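Local coordinates for protein fructuronate-tagaturonate epimerase UxaE from Cohnella laeviribosi in complex with 1 glycerol (Cohnella laeviribosi, PDB 6IL9) that probably interconverts fructuronate and tagaturonate by epimerisation, using a zinc-containing TIM-barrel domain, at residues K221-G226 / S283-A288; T279-H284 / E323-V328. One frame throughout, in Å; residues are numbered along the deposited sequence.

Contact 1: residues K221-G226 / S283-A288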
loop_
_atom_site.group_PDB
_atom_site.type_symbol
_atom_site.label_atom_id
_atom_site.label_comp_id
_atom_site.label_asym_id
_atom_site.label_seq_id
_atom_site.Cartn_x
_atom_site.Cartn_y
_atom_site.Cartn_z
ATOM N N LYS A 221 -23.579 16.737 24.960
ATOM C CA LYS A 221 -24.056 15.364 24.943
ATOM C C LYS A 221 -22.898 14.417 25.226
ATOM O O LYS A 221 -21.734 14.738 24.965
ATOM C CB LYS A 221 -24.713 15.022 23.599
ATOM C CG LYS A 221 -26.141 15.554 23.458
ATOM C CD LYS A 221 -26.844 14.940 22.253
ATOM C CE LYS A 221 -28.331 14.736 22.501
ATOM N NZ LYS A 221 -28.983 15.985 22.983
ATOM N N THR A 222 -23.226 13.264 25.807
ATOM C CA THR A 222 -22.258 12.216 26.107
ATOM C C THR A 222 -22.673 10.953 25.375
ATOM O O THR A 222 -23.825 10.519 25.481
ATOM C CB THR A 222 -22.169 11.930 27.611
ATOM O OG1 THR A 222 -21.877 13.143 28.312
ATOM C CG2 THR A 222 -21.064 10.917 27.889
ATOM N N PHE A 223 -21.740 10.372 24.626
ATOM C CA PHE A 223 -21.986 9.147 23.884
ATOM C C PHE A 223 -21.200 8.011 24.519
ATOM O O PHE A 223 -20.023 8.175 24.846
ATOM C CB PHE A 223 -21.598 9.318 22.415
ATOM C CG PHE A 223 -22.359 10.406 21.727
ATOM C CD1 PHE A 223 -21.929 11.719 21.807
ATOM C CD2 PHE A 223 -23.516 10.116 21.024
ATOM C CE1 PHE A 223 -22.639 12.736 21.186
ATOM C CE2 PHE A 223 -24.234 11.130 20.395
ATOM C CZ PHE A 223 -23.790 12.437 20.480
ATOM N N GLN A 224 -21.859 6.875 24.702
ATOM C CA GLN A 224 -21.243 5.705 25.318
ATOM C C GLN A 224 -20.746 4.827 24.179
ATOM O O GLN A 224 -21.539 4.215 23.457
ATOM C CB GLN A 224 -22.231 4.975 26.223
ATOM C CG GLN A 224 -22.948 5.876 27.226
ATOM C CD GLN A 224 -22.034 6.398 28.327
ATOM O OE1 GLN A 224 -20.987 5.815 28.619
ATOM N NE2 GLN A 224 -22.425 7.513 28.935
ATOM N N VAL A 225 -19.428 4.791 24.003
ATOM C CA VAL A 225 -18.804 3.958 22.982
ATOM C C VAL A 225 -18.101 2.820 23.707
ATOM O O VAL A 225 -16.914 2.913 24.036
ATOM C CB VAL A 225 -17.840 4.780 22.109
ATOM C CG1 VAL A 225 -17.373 3.978 20.913
ATOM C CG2 VAL A 225 -18.528 6.063 21.651
ATOM N N GLY A 226 -18.840 1.750 23.990
ATOM C CA GLY A 226 -18.364 0.745 24.909
ATOM C C GLY A 226 -18.060 1.373 26.254
ATOM O O GLY A 226 -18.843 2.171 26.784
ATOM N N SER A 283 -12.883 13.697 17.805
ATOM C CA SER A 283 -13.085 14.185 16.442
ATOM C C SER A 283 -13.403 13.032 15.503
ATOM O O SER A 283 -14.266 13.148 14.625
ATOM C CB SER A 283 -11.844 14.932 15.966
ATOM O OG SER A 283 -11.444 15.898 16.917
ATOM N N HIS A 284 -12.699 11.915 15.680
ATOM C CA HIS A 284 -12.975 10.697 14.919
ATOM C C HIS A 284 -14.439 10.286 15.059
ATOM O O HIS A 284 -15.114 9.984 14.064
ATOM C CB HIS A 284 -12.014 9.612 15.422
ATOM C CG HIS A 284 -12.237 8.247 14.846
ATOM N ND1 HIS A 284 -11.595 7.135 15.349
ATOM C CD2 HIS A 284 -13.005 7.807 13.821
ATOM C CE1 HIS A 284 -11.955 6.069 14.656
ATOM N NE2 HIS A 284 -12.816 6.446 13.728
ATOM N N PHE A 285 -14.955 10.287 16.290
ATOM C CA PHE A 285 -16.363 9.968 16.507
ATOM C C PHE A 285 -17.272 10.888 15.698
ATOM O O PHE A 285 -18.234 10.434 15.070
ATOM C CB PHE A 285 -16.709 10.066 17.994
ATOM C CG PHE A 285 -18.143 9.731 18.294
ATOM C CD1 PHE A 285 -18.545 8.408 18.454
ATOM C CD2 PHE A 285 -19.101 10.730 18.400
ATOM C CE1 PHE A 285 -19.863 8.094 18.722
ATOM C CE2 PHE A 285 -20.413 10.422 18.657
ATOM C CZ PHE A 285 -20.804 9.095 18.820
ATOM N N LEU A 286 -17.007 12.196 15.733
ATOM C CA LEU A 286 -17.880 13.130 15.025
ATOM C C LEU A 286 -17.847 12.886 13.518
ATOM O O LEU A 286 -18.897 12.861 12.862
ATOM C CB LEU A 286 -17.473 14.569 15.345
ATOM C CG LEU A 286 -18.297 15.669 14.663
ATOM C CD1 LEU A 286 -18.590 16.791 15.658
ATOM C CD2 LEU A 286 -17.549 16.225 13.471
ATOM N N VAL A 287 -16.653 12.696 12.957
ATOM C CA VAL A 287 -16.534 12.444 11.523
ATOM C C VAL A 287 -17.320 11.194 11.149
ATOM O O VAL A 287 -18.145 11.211 10.229
ATOM C CB VAL A 287 -15.053 12.323 11.121
ATOM C CG1 VAL A 287 -14.925 11.808 9.672
ATOM C CG2 VAL A 287 -14.334 13.661 11.304
ATOM N N ALA A 288 -17.101 10.102 11.889
ATOM C CA ALA A 288 -17.776 8.846 11.572
ATOM C C ALA A 288 -19.282 8.979 11.730
ATOM O O ALA A 288 -20.048 8.530 10.872
ATOM C CB ALA A 288 -17.243 7.721 12.469
#
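The ring of Phe285 is sent out from its helix toward Phe223 and Val225 because CG stands anti to the backbone N (chi1 -179°). Phe223 comes to meet it with CG anti to its own carbonyl carbon (chi1 -60°), and the two side chains cross at about a right angle. The far end of the Phe285 ring does the touching. Its CZ lies 3.5 Å from Phe223 CG, and its CE2 sits over one face of the Phe223 ring, displaced toward the rim. CB of Phe223 joins in, 3.7 Å from Phe285 CZ. The ring planes meet at 43°, an inclined pairing. Val225 meets another part of the same ring: its CG2 methyl is 3.8 Å from Phe285 CE1. The contact has no hydrogen bond across it and rests on apolar packing. With an alanine at Phe223 the ring is gone, and CE2 and CZ of Phe285 would probably lose the face they pack on, with a gap left between strand and helix. Strand 221-225 pairs with strand 228-232 in a two-stranded antiparallel hairpin, and the centre of the contact lies about 29 Å from the centre of the chain. Phe232 of the second strand touches both Phe223 and Phe285, while Val225 also reaches Ala331 and Arg335 of helix 319-336. The hairpin thus packs against helix 281-293, whose Leu286 packs on Leu237 and Ile248 of helix 234-259.

Contact 2: residues T279-H284 / E323-V328; sequences TAPGSH and ERELAV
Pro281 lays its ring against Val328, with CB 3.6 Å from Val328 CG1. The two side chains cross at about a right angle. The CG1 methyl of Val328 stands anti to its backbone N (chi1 -169°), and this is the branch that comes closest to the proline. Further round the ring, Pro281 CG lies near the backbone O of Glu325 and the CB of Val328. Pro281 CD comes to 3.9 Å from Glu325 OE1. Pro281 therefore rests on two residues three positions apart, about one turn of helix 319-336. Ala280 is the N-cap of helix 281-293 and Pro281 is its first residue, where a proline fits well, because its nitrogen has no hydrogen and the first turn asks for none from this position. In the TIM barrel, these two helices follow strands 267-271 and 300-302, which are neighbours in the parallel sheet. The contact joins the start of the earlier helix to the side of the later one. No hydrogen bond crosses between the segments. The carboxylate of Glu325 is held from its own helix, where OE2 is hydrogen-bonded to Gln321 NE2. Next to the proline contact, His284 ND1 is hydrogen-bonded to His329 ND1, and Pro281 also touches His329.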
loop_
_atom_site.group_PDB
_atom_site.type_symbol
_atom_site.label_atom_id
_atom_site.label_comp_id
_atom_site.label_asym_id
_atom_site.label_seq_id
_atom_site.Cartn_x
_atom_site.Cartn_y
_atom_site.Cartn_z
ATOM N N THR A 279 -5.475 13.068 14.946
ATOM C CA THR A 279 -6.922 12.913 15.008
ATOM C C THR A 279 -7.316 12.534 16.428
ATOM O O THR A 279 -7.069 11.402 16.864
ATOM C CB THR A 279 -7.412 11.854 14.025
ATOM O OG1 THR A 279 -6.813 12.052 12.736
ATOM C CG2 THR A 279 -8.925 11.923 13.896
ATOM N N ALA A 280 -7.946 13.462 17.143
ATOM C CA ALA A 280 -8.465 13.147 18.463
ATOM C C ALA A 280 -9.555 12.086 18.346
ATOM O O ALA A 280 -10.352 12.117 17.398
ATOM C CB ALA A 280 -9.029 14.400 19.137
ATOM N N PRO A 281 -9.622 11.129 19.278
ATOM C CA PRO A 281 -10.730 10.157 19.230
ATOM C C PRO A 281 -12.110 10.809 19.195
ATOM O O PRO A 281 -13.004 10.333 18.477
ATOM C CB PRO A 281 -10.503 9.321 20.500
ATOM C CG PRO A 281 -9.010 9.344 20.688
ATOM C CD PRO A 281 -8.597 10.759 20.277
ATOM N N GLY A 282 -12.306 11.915 19.917
ATOM C CA GLY A 282 -13.595 12.589 19.861
ATOM C C GLY A 282 -13.903 13.174 18.490
ATOM O O GLY A 282 -15.058 13.172 18.047
ATOM N N SER A 283 -12.883 13.697 17.805
ATOM C CA SER A 283 -13.085 14.185 16.442
ATOM C C SER A 283 -13.403 13.032 15.503
ATOM O O SER A 283 -14.266 13.148 14.625
ATOM C CB SER A 283 -11.844 14.932 15.966
ATOM O OG SER A 283 -11.444 15.898 16.917
ATOM N N HIS A 284 -12.699 11.915 15.680
ATOM C CA HIS A 284 -12.975 10.697 14.919
ATOM C C HIS A 284 -14.439 10.286 15.059
ATOM O O HIS A 284 -15.114 9.984 14.064
ATOM C CB HIS A 284 -12.014 9.612 15.422
ATOM C CG HIS A 284 -12.237 8.247 14.846
ATOM N ND1 HIS A 284 -11.595 7.135 15.349
ATOM C CD2 HIS A 284 -13.005 7.807 13.821
ATOM C CE1 HIS A 284 -11.955 6.069 14.656
ATOM N NE2 HIS A 284 -12.816 6.446 13.728
ATOM N N GLU A 323 -1.503 3.813 23.232
ATOM C CA GLU A 323 -2.430 2.737 23.568
ATOM C C GLU A 323 -3.757 3.295 24.074
ATOM O O GLU A 323 -4.830 2.815 23.683
ATOM C CB GLU A 323 -1.815 1.794 24.612
ATOM C CG GLU A 323 -2.816 0.723 25.088
ATOM C CD GLU A 323 -2.200 -0.326 26.014
ATOM O OE1 GLU A 323 -0.996 -0.216 26.316
ATOM O OE2 GLU A 323 -2.926 -1.258 26.436
ATOM N N ARG A 324 -3.707 4.322 24.925
ATOM C CA ARG A 324 -4.950 4.875 25.465
ATOM C C ARG A 324 -5.837 5.433 24.361
ATOM O O ARG A 324 -7.058 5.227 24.374
ATOM C CB ARG A 324 -4.653 5.959 26.501
ATOM C CG ARG A 324 -4.155 5.411 27.827
ATOM C CD ARG A 324 -4.110 6.502 28.889
ATOM N NE ARG A 324 -3.042 7.463 28.640
ATOM C CZ ARG A 324 -1.779 7.293 29.028
ATOM N NH1 ARG A 324 -1.425 6.197 29.689
ATOM N NH2 ARG A 324 -0.874 8.225 28.765
ATOM N N GLU A 325 -5.245 6.131 23.394
ATOM C CA GLU A 325 -6.029 6.665 22.286
ATOM C C GLU A 325 -6.474 5.559 21.339
ATOM O O GLU A 325 -7.611 5.585 20.846
ATOM C CB GLU A 325 -5.233 7.739 21.545
ATOM C CG GLU A 325 -4.886 8.883 22.491
ATOM C CD GLU A 325 -4.666 10.206 21.809
ATOM O OE1 GLU A 325 -4.718 10.257 20.564
ATOM O OE2 GLU A 325 -4.442 11.200 22.542
ATOM N N LEU A 326 -5.602 4.574 21.083
ATOM C CA LEU A 326 -5.995 3.453 20.232
ATOM C C LEU A 326 -7.225 2.747 20.788
ATOM O O LEU A 326 -8.108 2.334 20.031
ATOM C CB LEU A 326 -4.831 2.469 20.075
ATOM C CG LEU A 326 -5.157 1.133 19.399
ATOM C CD1 LEU A 326 -5.507 1.385 17.942
ATOM C CD2 LEU A 326 -3.988 0.154 19.507
ATOM N N ALA A 327 -7.303 2.604 22.115
ATOM C CA ALA A 327 -8.456 1.944 22.719
ATOM C C ALA A 327 -9.756 2.621 22.300
ATOM O O ALA A 327 -10.723 1.943 21.930
ATOM C CB ALA A 327 -8.319 1.937 24.245
ATOM N N VAL A 328 -9.790 3.957 22.338
ATOM C CA VAL A 328 -11.001 4.685 21.961
ATOM C C VAL A 328 -11.219 4.631 20.452
ATOM O O VAL A 328 -12.342 4.403 19.983
ATOM C CB VAL A 328 -10.934 6.136 22.465
ATOM C CG1 VAL A 328 -12.300 6.784 22.315
ATOM C CG2 VAL A 328 -10.498 6.155 23.917
#

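Overall arrangement
The contact centres are about 10 Å apart, at the same flank of the chain. Both use helix 281-293, and their segments overlap at Ser283 and His284. Contact 2 takes the first turn of this helix, and contact 1 continues from it. Along the chain, the hairpin strand 221-225 comes first, then helix 281-293, then helix 319-336. Helix 281-293 is thus held on the hairpin by contact 1 and on the following barrel helix by contact 2. The barrel carries the zinc site and, as in other TIM-barrel enzymes, probably the active site. Asp273 of the zinc site follows strand 267-271, shortly before the shared helix. Both contacts are structural packing.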